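Local structure of globin (Geobacter sulfurreducens, 2W31) at residues Y11-T14 with D15-E19; S23-P26 with L27-N31; E127-Q130 with R131-A134. The protein binds heme b, and may bind oxygen, as the globin domain of a probably membrane-anchored globin-coupled sensor. All coordinates share one frame; numbering follows the deposited sequence. Where two conformers were deposited one is given.

Contact 1: residues Y11-T14 with D15-E19; sequences YRFT and DEDAE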
ATOM      1  N   TYR A  11       4.991  11.149  -5.594  1.00 14.11           N
ATOM      2  CA  TYR A  11       4.744   9.794  -6.101  1.00 13.10           C
ATOM      3  C   TYR A  11       5.108   9.612  -7.574  1.00 14.63           C
ATOM      4  O   TYR A  11       4.929   8.534  -8.113  1.00 15.26           O
ATOM      5  CB  TYR A  11       3.241   9.445  -5.919  1.00 11.75           C
ATOM      6  CG  TYR A  11       2.857   9.116  -4.487  1.00 10.76           C
ATOM      7  CD1 TYR A  11       3.049   7.822  -3.985  1.00 10.96           C
ATOM      8  CD2 TYR A  11       2.322  10.069  -3.640  1.00 10.18           C
ATOM      9  CE1 TYR A  11       2.705   7.481  -2.669  1.00 10.55           C
ATOM     10  CE2 TYR A  11       1.971   9.750  -2.330  1.00 10.56           C
ATOM     11  CZ  TYR A  11       2.199   8.469  -1.836  1.00  9.01           C
ATOM     12  OH  TYR A  11       1.818   8.153  -0.528  1.00 12.00           O
ATOM     13  N   ARG A  12       5.622  10.678  -8.204  1.00 14.31           N
ATOM     14  CA  ARG A  12       5.864  10.700  -9.648  1.00 16.02           C
ATOM     15  C   ARG A  12       4.625  10.241 -10.442  1.00 15.80           C
ATOM     16  O   ARG A  12       4.692   9.439 -11.368  1.00 16.37           O
ATOM     17  CB  ARG A  12       7.111   9.884 -10.009  1.00 16.63           C
ATOM     18  CG  ARG A  12       8.365  10.492  -9.380  1.00 19.41           C
ATOM     19  CD  ARG A  12       9.643   9.754  -9.764  1.00 21.87           C
ATOM     20  NE  ARG A  12      10.764  10.234  -8.959  1.00 23.54           N
ATOM     21  CZ  ARG A  12      11.974   9.700  -9.009  1.00 23.42           C
ATOM     22  NH1 ARG A  12      12.206   8.670  -9.826  1.00 24.55           N
ATOM     23  NH2 ARG A  12      12.940  10.194  -8.237  1.00 22.58           N
ATOM     24  N   PHE A  13       3.480  10.773 -10.046  1.00 15.41           N
ATOM     25  CA  PHE A  13       2.209  10.512 -10.737  1.00 16.21           C
ATOM     26  C   PHE A  13       2.060  11.607 -11.783  1.00 17.47           C
ATOM     27  O   PHE A  13       2.011  12.794 -11.444  1.00 19.24           O
ATOM     28  CB  PHE A  13       1.078  10.572  -9.720  1.00 16.15           C
ATOM     29  CG  PHE A  13      -0.299  10.242 -10.311  1.00 14.71           C
ATOM     30  CD1 PHE A  13      -0.856   8.980 -10.153  1.00 15.57           C
ATOM     31  CD2 PHE A  13      -1.033  11.215 -11.021  1.00 18.41           C
ATOM     32  CE1 PHE A  13      -2.124   8.670 -10.673  1.00 14.67           C
ATOM     33  CE2 PHE A  13      -2.321  10.894 -11.549  1.00 17.22           C
ATOM     34  CZ  PHE A  13      -2.855   9.623 -11.369  1.00 14.45           C
ATOM     35  N   THR A  14       1.953  11.206 -13.038  1.00 17.83           N
ATOM     36  CA  THR A  14       1.890  12.181 -14.146  1.00 19.39           C
ATOM     37  C   THR A  14       0.655  12.024 -15.001  1.00 18.62           C
ATOM     38  O   THR A  14      -0.149  11.113 -14.782  1.00 18.14           O
ATOM     39  CB  THR A  14       3.047  11.978 -15.103  1.00 20.27           C
ATOM     40  OG1 THR A  14       2.949  10.691 -15.728  1.00 23.85           O
ATOM     41  CG2 THR A  14       4.388  12.109 -14.361  1.00 21.11           C
ATOM     42  N   ASP A  15       0.516  12.898 -16.016  1.00 19.32           N
ATOM     43  CA  ASP A  15      -0.615  12.745 -16.931  1.00 19.56           C
ATOM     44  C   ASP A  15      -0.648  11.371 -17.610  1.00 18.06           C
ATOM     45  O   ASP A  15      -1.735  10.859 -17.899  1.00 17.83           O
ATOM     46  CB  ASP A  15      -0.615  13.839 -17.990  1.00 21.86           C
ATOM     47  CG  ASP A  15      -0.810  15.227 -17.385  1.00 27.71           C
ATOM     48  OD1 ASP A  15      -1.642  15.353 -16.451  1.00 34.54           O
ATOM     49  OD2 ASP A  15      -0.151  16.198 -17.848  1.00 35.67           O
ATOM     50  N   GLU A  16       0.519  10.762 -17.837  1.00 17.81           N
ATOM     51  CA  GLU A  16       0.530   9.407 -18.364  1.00 17.89           C
ATOM     52  C   GLU A  16      -0.165   8.426 -17.418  1.00 16.46           C
ATOM     53  O   GLU A  16      -0.888   7.554 -17.874  1.00 15.74           O
ATOM     54  CB  GLU A  16       1.931   8.860 -18.643  1.00 19.68           C
ATOM     55  CG  GLU A  16       1.871   7.805 -19.779  1.00 25.81           C
ATOM     56  CD  GLU A  16       2.890   6.646 -19.740  1.00 33.26           C
ATOM     57  OE1 GLU A  16       3.940   6.729 -19.054  1.00 36.50           O
ATOM     58  OE2 GLU A  16       2.622   5.631 -20.433  1.00 37.00           O
ATOM     59  N   ASP A  17       0.086   8.544 -16.109  1.00 15.21           N
ATOM     60  CA  ASP A  17      -0.604   7.673 -15.173  1.00 13.79           C
ATOM     61  C   ASP A  17      -2.121   7.928 -15.217  1.00 13.33           C
ATOM     62  O   ASP A  17      -2.912   7.007 -15.164  1.00 13.61           O
ATOM     63  CB  ASP A  17      -0.113   7.889 -13.753  1.00 13.65           C
ATOM     64  CG  ASP A  17       1.330   7.486 -13.576  1.00 16.07           C
ATOM     65  OD1 ASP A  17       1.617   6.280 -13.628  1.00 18.56           O
ATOM     66  OD2 ASP A  17       2.169   8.378 -13.354  1.00 19.07           O
ATOM     67  N   ALA A  18      -2.525   9.195 -15.276  1.00 13.30           N
ATOM     68  CA  ALA A  18      -3.980   9.498 -15.335  1.00 12.71           C
ATOM     69  C   ALA A  18      -4.602   8.891 -16.584  1.00 13.81           C
ATOM     70  O   ALA A  18      -5.699   8.325 -16.517  1.00 14.03           O
ATOM     71  CB  ALA A  18      -4.248  11.013 -15.274  1.00 13.63           C
ATOM     72  N   GLU A  19      -3.900   9.003 -17.726  1.00 13.73           N
ATOM     73  CA  GLU A  19      -4.391   8.391 -18.982  1.00 15.83           C
ATOM     74  C   GLU A  19      -4.515   6.867 -18.872  1.00 15.52           C
ATOM     75  O   GLU A  19      -5.503   6.265 -19.324  1.00 15.74           O
ATOM     76  CB  GLU A  19      -3.490   8.810 -20.148  1.00 17.08           C
ATOM     77  CG  GLU A  19      -3.688  10.289 -20.526  1.00 20.50           C
ATOM     78  CD  GLU A  19      -2.530  10.912 -21.313  1.00 28.49           C
ATOM     79  OE1 GLU A  19      -1.736  10.169 -21.934  1.00 31.63           O
ATOM     80  OE2 GLU A  19      -2.412  12.171 -21.292  1.00 33.67           O
TER
HETATM   81  O   HOH W   1       4.502   8.296 -14.836  0.50 21.53           O
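Asp17 folds back over the start of its own helix and takes the backbone N-H of Thr14, the N-cap residue, on OD2. The bond from Thr14 N to Asp17 OD2 is 2.9 Å long and nearly straight (167° at the hydrogen), and it uses the anti lone pair, the one turned away from OD1. This is the half of a capping box in which the third residue of the helix reaches the N-cap amide. A water bridges the threonine hydroxyl and the carboxylate, lying 3.0 Å from Thr14 OG1 and donating to Asp17 OD2 at 2.8 Å. The first backbone bond of the helix, Ala18 N to Thr14 O at 3.1 Å, starts from the same threonine. On the same side chain as the carboxylate, the CB of Asp17 sits over one face of the Phe13 ring in a CH-pi contact, 3.9 Å from the ring centroid. With its CG anti to the backbone N (chi1 -177°), Phe13 lays the ring against the first turn, where CE2 also meets Ala18 CB at 4.2 Å. Further out, a Schellman motif at Arg12 ends the preceding helix and turns the chain into this cap. Lys137 of helix 125-151 forms a salt bridge with Asp17 OD2 and a hydrogen bond with Arg12 O. Three donors thus converge on OD2, and together with the adjacent helix N-terminus they probably favour the charged form of the carboxylate.

Contact 2: residues S23-P26 with L27-N31; sequences SLFP and LAETN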
ATOM      1  N   SER A  23      -7.824   4.488 -19.165  1.00 15.35           N
ATOM      2  CA  SER A  23      -7.884   3.338 -20.067  1.00 15.91           C
ATOM      3  C   SER A  23      -8.400   2.088 -19.357  1.00 16.30           C
ATOM      4  O   SER A  23      -8.913   1.170 -20.014  1.00 18.62           O
ATOM      5  CB  SER A  23      -6.519   3.077 -20.729  1.00 17.28           C
ATOM      6  OG  SER A  23      -5.681   2.350 -19.857  1.00 19.12           O
ATOM      7  N   LEU A  24      -8.250   2.035 -18.030  1.00 15.41           N
ATOM      8  CA  LEU A  24      -8.790   0.919 -17.232  1.00 15.47           C
ATOM      9  C   LEU A  24     -10.243   1.095 -16.794  1.00 15.28           C
ATOM     10  O   LEU A  24     -10.842   0.174 -16.217  1.00 15.60           O
ATOM     11  CB  LEU A  24      -7.891   0.679 -15.991  1.00 15.11           C
ATOM     12  CG  LEU A  24      -6.488   0.204 -16.292  1.00 14.95           C
ATOM     13  CD1 LEU A  24      -5.629   0.426 -15.032  1.00 15.08           C
ATOM     14  CD2 LEU A  24      -6.458  -1.291 -16.677  1.00 16.41           C
ATOM     15  N   PHE A  25     -10.852   2.244 -17.116  1.00 15.36           N
ATOM     16  CA  PHE A  25     -12.202   2.507 -16.641  1.00 15.72           C
ATOM     17  C   PHE A  25     -13.207   1.383 -17.064  1.00 16.10           C
ATOM     18  O   PHE A  25     -13.975   0.867 -16.220  1.00 16.14           O
ATOM     19  CB  PHE A  25     -12.711   3.926 -17.037  1.00 15.33           C
ATOM     20  CG  PHE A  25     -14.015   4.247 -16.400  1.00 14.40           C
ATOM     21  CD1 PHE A  25     -14.058   5.025 -15.245  1.00 14.13           C
ATOM     22  CD2 PHE A  25     -15.218   3.722 -16.927  1.00 14.08           C
ATOM     23  CE1 PHE A  25     -15.272   5.267 -14.587  1.00 13.11           C
ATOM     24  CE2 PHE A  25     -16.424   3.972 -16.287  1.00 13.81           C
ATOM     25  CZ  PHE A  25     -16.453   4.749 -15.112  1.00 13.19           C
ATOM     26  N   PRO A  26     -13.185   0.984 -18.362  1.00 16.41           N
ATOM     27  CA  PRO A  26     -14.131  -0.081 -18.754  1.00 17.17           C
ATOM     28  C   PRO A  26     -13.994  -1.377 -17.950  1.00 17.30           C
ATOM     29  O   PRO A  26     -15.008  -1.952 -17.556  1.00 17.50           O
ATOM     30  CB  PRO A  26     -13.811  -0.302 -20.256  1.00 18.23           C
ATOM     31  CG  PRO A  26     -13.246   1.007 -20.737  1.00 18.11           C
ATOM     32  CD  PRO A  26     -12.423   1.498 -19.520  1.00 16.54           C
ATOM     33  N   LEU A  27     -12.773  -1.824 -17.687  1.00 17.81           N
ATOM     34  CA  LEU A  27     -12.585  -3.010 -16.861  1.00 18.25           C
ATOM     35  C   LEU A  27     -13.032  -2.848 -15.429  1.00 17.64           C
ATOM     36  O   LEU A  27     -13.632  -3.752 -14.830  1.00 18.22           O
ATOM     37  CB  LEU A  27     -11.135  -3.451 -16.892  1.00 19.21           C
ATOM     38  CG  LEU A  27     -10.779  -4.319 -18.092  1.00 22.67           C
ATOM     39  CD1 LEU A  27      -9.280  -4.520 -18.169  1.00 23.48           C
ATOM     40  CD2 LEU A  27     -11.549  -5.683 -18.067  1.00 24.39           C
ATOM     41  N   ALA A  28     -12.737  -1.683 -14.859  1.00 17.23           N
ATOM     42  CA  ALA A  28     -13.170  -1.418 -13.490  1.00 17.75           C
ATOM     43  C   ALA A  28     -14.674  -1.400 -13.396  1.00 18.93           C
ATOM     44  O   ALA A  28     -15.259  -1.988 -12.481  1.00 18.97           O
ATOM     45  CB  ALA A  28     -12.568  -0.118 -12.970  1.00 18.51           C
ATOM     46  N   GLU A  29     -15.311  -0.754 -14.379  1.00 19.57           N
ATOM     47  CA  GLU A  29     -16.755  -0.690 -14.404  1.00 20.47           C
ATOM     48  C   GLU A  29     -17.395  -2.067 -14.586  1.00 19.75           C
ATOM     49  O   GLU A  29     -18.319  -2.411 -13.868  1.00 21.11           O
ATOM     50  CB  GLU A  29     -17.199   0.287 -15.492  1.00 20.63           C
ATOM     51  CG  GLU A  29     -18.566   0.845 -15.239  1.00 24.82           C
ATOM     52  CD  GLU A  29     -19.661  -0.068 -15.740  1.00 28.32           C
ATOM     53  OE1 GLU A  29     -19.395  -0.923 -16.626  1.00 29.41           O
ATOM     54  OE2 GLU A  29     -20.793   0.068 -15.248  1.00 31.18           O
ATOM     55  N   THR A  30     -16.851  -2.862 -15.497  1.00 20.41           N
ATOM     56  CA  THR A  30     -17.302  -4.250 -15.724  1.00 21.67           C
ATOM     57  C   THR A  30     -17.248  -5.092 -14.442  1.00 21.20           C
ATOM     58  O   THR A  30     -18.158  -5.929 -14.180  1.00 23.36           O
ATOM     59  CB  THR A  30     -16.441  -4.904 -16.822  1.00 21.56           C
ATOM     60  OG1 THR A  30     -16.753  -4.304 -18.089  1.00 25.66           O
ATOM     61  CG2 THR A  30     -16.660  -6.438 -16.909  1.00 23.93           C
ATOM     62  N   ASN A  31     -16.195  -4.848 -13.653  1.00 20.63           N
ATOM     63  CA  ASN A  31     -15.889  -5.616 -12.441  1.00 20.60           C
ATOM     64  C   ASN A  31     -16.362  -5.010 -11.116  1.00 19.81           C
ATOM     65  O   ASN A  31     -16.062  -5.543 -10.041  1.00 19.93           O
ATOM     66  CB  ASN A  31     -14.383  -5.864 -12.372  1.00 20.22           C
ATOM     67  CG  ASN A  31     -13.934  -6.913 -13.353  1.00 21.89           C
ATOM     68  OD1 ASN A  31     -13.481  -6.603 -14.449  1.00 21.97           O
ATOM     69  ND2 ASN A  31     -14.083  -8.174 -12.967  1.00 23.83           N
TER
HETATM   70  O   HOH W   2     -10.278  -1.243 -19.373  1.00 25.05           O
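Pro26 O accepts two hydrogen bonds from Thr30, one from the backbone N at 2.9 Å and one from the hydroxyl OG1 at 3.0 Å. They arrive from opposite faces of the carbonyl plane, with the hydroxyl 36° out of it. The rotamer makes this possible: OG1 stands beside the backbone N (chi1 -70°), facing back down the helix. Thr30 OG1 also bonds a glycerol, probably from the crystallisation liquor. Two helical bonds that meet their carbonyls more nearly end-on run beside this pair, Glu29 N to Phe25 O at 2.8 Å and Ala28 N to Leu24 O at 3.0 Å. One turn apart, Phe25 and Glu29 meet through their carbon atoms: CE2 of the ring approaches Glu29 CB to 3.8 Å, while the carboxylate swings off to a salt bridge with Lys32. At the helix start a water bridges the turn, donating to Ser23 O and accepting from Leu27 N at 3.1 Å. Leu24 and Leu27 both pack on Phe122, and Ala28 on Phe70 and Phe74. Pro26, with no N-H to offer, fits the opening turn of this short helix 25-30, which joins helices 15-23 and 32-44 of the all-helical protoglobin fold.

Contact 3: residues E127-Q130 with R131-A134; sequences ERRQ and RREA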
ATOM      1  N   GLU A 127       2.901  -3.208 -20.994  1.00 21.82           N
ATOM      2  CA  GLU A 127       1.536  -2.680 -20.806  1.00 21.47           C
ATOM      3  C   GLU A 127       1.113  -2.974 -19.366  1.00 20.44           C
ATOM      4  O   GLU A 127       0.556  -2.111 -18.659  1.00 19.65           O
ATOM      5  CB  GLU A 127       0.522  -3.299 -21.783  1.00 22.40           C
ATOM      6  CG  GLU A 127       0.613  -2.760 -23.210  1.00 24.91           C
ATOM      7  CD  GLU A 127      -0.521  -3.252 -24.120  1.00 26.94           C
ATOM      8  OE1 GLU A 127      -1.424  -3.993 -23.667  1.00 26.42           O
ATOM      9  OE2 GLU A 127      -0.513  -2.879 -25.326  1.00 32.28           O
ATOM     10  N   ARG A 128       1.373  -4.202 -18.933  1.00 19.18           N
ATOM     11  CA  ARG A 128       1.009  -4.642 -17.583  1.00 18.48           C
ATOM     12  C   ARG A 128       1.774  -3.813 -16.532  1.00 17.98           C
ATOM     13  O   ARG A 128       1.170  -3.326 -15.551  1.00 16.73           O
ATOM     14  CB  ARG A 128       1.319  -6.155 -17.474  1.00 20.23           C
ATOM     15  CG  ARG A 128       0.719  -6.812 -16.305  1.00 23.50           C
ATOM     16  CD  ARG A 128       0.672  -8.328 -16.435  1.00 28.12           C
ATOM     17  NE  ARG A 128       2.004  -8.909 -16.505  1.00 33.94           N
ATOM     18  CZ  ARG A 128       2.486  -9.530 -17.575  1.00 35.90           C
ATOM     19  NH1 ARG A 128       1.744  -9.623 -18.670  1.00 38.73           N
ATOM     20  NH2 ARG A 128       3.710 -10.032 -17.559  1.00 37.86           N
ATOM     21  N   ARG A 129       3.086  -3.626 -16.746  1.00 16.80           N
ATOM     22  CA  ARG A 129       3.902  -2.896 -15.775  1.00 15.42           C
ATOM     23  C   ARG A 129       3.385  -1.461 -15.603  1.00 14.75           C
ATOM     24  O   ARG A 129       3.185  -0.962 -14.479  1.00 14.58           O
ATOM     25  CB  ARG A 129       5.375  -2.870 -16.172  1.00 15.71           C
ATOM     26  CG  ARG A 129       6.277  -2.378 -15.021  1.00 16.94           C
ATOM     27  CD  ARG A 129       7.741  -2.106 -15.454  1.00 19.01           C
ATOM     28  NE  ARG A 129       8.266  -3.169 -16.335  1.00 21.59           N
ATOM     29  CZ  ARG A 129       8.892  -4.288 -15.939  1.00 22.67           C
ATOM     30  NH1 ARG A 129       9.151  -4.545 -14.642  1.00 21.44           N
ATOM     31  NH2 ARG A 129       9.316  -5.149 -16.857  1.00 23.59           N
ATOM     32  N   GLN A 130       3.123  -0.804 -16.726  1.00 14.97           N
ATOM     33  CA  GLN A 130       2.668   0.578 -16.689  1.00 15.18           C
ATOM     34  C   GLN A 130       1.313   0.739 -15.999  1.00 14.86           C
ATOM     35  O   GLN A 130       1.142   1.689 -15.209  1.00 13.75           O
ATOM     36  CB  GLN A 130       2.633   1.166 -18.108  1.00 17.94           C
ATOM     37  CG  GLN A 130       4.010   1.495 -18.684  1.00 21.10           C
ATOM     38  CD  GLN A 130       3.891   2.145 -20.076  1.00 28.07           C
ATOM     39  OE1 GLN A 130       2.807   2.566 -20.477  1.00 30.75           O
ATOM     40  NE2 GLN A 130       5.016   2.220 -20.816  1.00 31.05           N
ATOM     41  N   ARG A 131       0.381  -0.174 -16.263  1.00 13.85           N
ATOM     42  CA  ARG A 131      -0.951  -0.137 -15.626  1.00 13.79           C
ATOM     43  C   ARG A 131      -0.870  -0.469 -14.132  1.00 12.30           C
ATOM     44  O   ARG A 131      -1.501   0.221 -13.310  1.00 13.42           O
ATOM     45  CB  ARG A 131      -1.938  -1.055 -16.357  1.00 14.39           C
ATOM     46  CG  ARG A 131      -2.360  -0.446 -17.703  1.00 15.34           C
ATOM     47  CD  ARG A 131      -2.817  -1.480 -18.739  1.00 17.05           C
ATOM     48  NE  ARG A 131      -3.177  -0.797 -19.989  1.00 19.49           N
ATOM     49  CZ  ARG A 131      -2.311  -0.282 -20.857  1.00 20.33           C
ATOM     50  NH1 ARG A 131      -1.001  -0.375 -20.653  1.00 20.59           N
ATOM     51  NH2 ARG A 131      -2.765   0.358 -21.947  1.00 22.27           N
ATOM     52  N   ARG A 132      -0.045  -1.464 -13.773  1.00 12.53           N
ATOM     53  CA  ARG A 132       0.158  -1.776 -12.364  0.50 12.02           C
ATOM     54  C   ARG A 132       0.773  -0.568 -11.649  1.00 11.20           C
ATOM     55  O   ARG A 132       0.350  -0.235 -10.513  1.00 11.68           O
ATOM     56  CB  ARG A 132       1.044  -3.019 -12.194  0.50 12.74           C
ATOM     57  CG  ARG A 132       1.062  -3.567 -10.763  0.50 13.01           C
ATOM     58  CD  ARG A 132       2.024  -4.728 -10.595  0.50 14.65           C
ATOM     59  NE  ARG A 132       3.401  -4.376 -10.967  0.50 12.64           N
ATOM     60  CZ  ARG A 132       4.083  -4.918 -11.978  0.50 14.44           C
ATOM     61  NH1 ARG A 132       3.540  -5.856 -12.734  0.50 13.39           N
ATOM     62  NH2 ARG A 132       5.322  -4.518 -12.228  0.50 13.87           N
ATOM     63  N   GLU A 133       1.788   0.070 -12.268  1.00 11.65           N
ATOM     64  CA  GLU A 133       2.413   1.207 -11.590  1.00 11.97           C
ATOM     65  C   GLU A 133       1.416   2.358 -11.341  1.00 11.26           C
ATOM     66  O   GLU A 133       1.422   2.956 -10.269  1.00 10.81           O
ATOM     67  CB  GLU A 133       3.644   1.719 -12.359  1.00 13.24           C
ATOM     68  CG  GLU A 133       4.878   0.757 -12.276  1.00 15.70           C
ATOM     69  CD  GLU A 133       6.014   1.113 -13.234  1.00 20.45           C
ATOM     70  OE1 GLU A 133       5.768   1.819 -14.231  1.00 25.55           O
ATOM     71  OE2 GLU A 133       7.136   0.605 -13.032  1.00 25.54           O
ATOM     72  N   ALA A 134       0.529   2.635 -12.316  1.00 10.85           N
ATOM     73  CA  ALA A 134      -0.454   3.716 -12.167  1.00 10.73           C
ATOM     74  C   ALA A 134      -1.440   3.375 -11.025  1.00 10.92           C
ATOM     75  O   ALA A 134      -1.795   4.244 -10.213  1.00 11.20           O
ATOM     76  CB  ALA A 134      -1.233   3.923 -13.495  1.00 12.14           C
TER
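From Glu127 to Ala134 the backbone is regular alpha-helix, the residues of 131-134 each donating an N-H to the carbonyl four positions earlier, as in Glu133 N to Arg129 O at 2.8 Å. Glu127 O is gripped twice by Arg131: its N-H bonds at 3.1 Å, and guanidinium NH1 returns to the same oxygen at 3.1 Å. The two donors come from opposite faces of the carbonyl plane, and the oxygen lies at the guanidinium edge, 10° out of the guanidinium plane. Arg131 runs extended from CG to NE, then turns at its last torsion (chi4 74°) to bring NH1 back over the preceding turn. There NH1 also rests 3.5 Å from Glu127 CB, the two side chains lying side by side. Their charged ends stay apart, with Glu127 OE1 4.7 Å from Arg131 NH1. A leucine in place of Arg131 would probably leave Glu127 O with just the helical N-H, and the Glu127 carboxylate without the nearby positive charge. Arg129 and Glu133 likewise run alongside, but without a salt bridge: Glu133 OE2 lies against the aliphatic part of Arg129, 3.7 Å from its CD. The guanidinium of Arg129 is claimed instead by Glu126 and, across the interface, by Asp120 and Ser116 of the second subunit. Arg128 NH1 bonds Phe122 O. Arg128, Arg129 and Arg131 thus find their acceptors in main-chain carbonyls, in Glu126 or in the second subunit; a bond from Arg132 to Gln119 of that subunit belongs to one of two conformers and is less certain. In that conformer Arg129 NH1 and Arg132 NH2 come within 4.5 Å, a like-charge approach that Glu127 and Glu133, which form no salt bridge within this stretch, probably help to offset.

All three contacts are local, within or at the start of a helix, and partly buried; none touches the heme. Contact 1 caps a helix with a carboxylate, contact 2 closes the first turns of a short helix with a hydroxyl and apolar packing, and contact 3 braces an early turn of helix 125-151 with a guanidinium. Contacts 1 and 3 lie closest, their centres about 11 Å apart, where Asp17 packs on Ala134; both also touch the second subunit, which contact 2 does not. Contact 2 meets contact 3 through Leu24 and the aliphatic part of Arg131. Helix 125-151 thus backs both others, while contact 3 adds charged and polar bonds across the dimer interface.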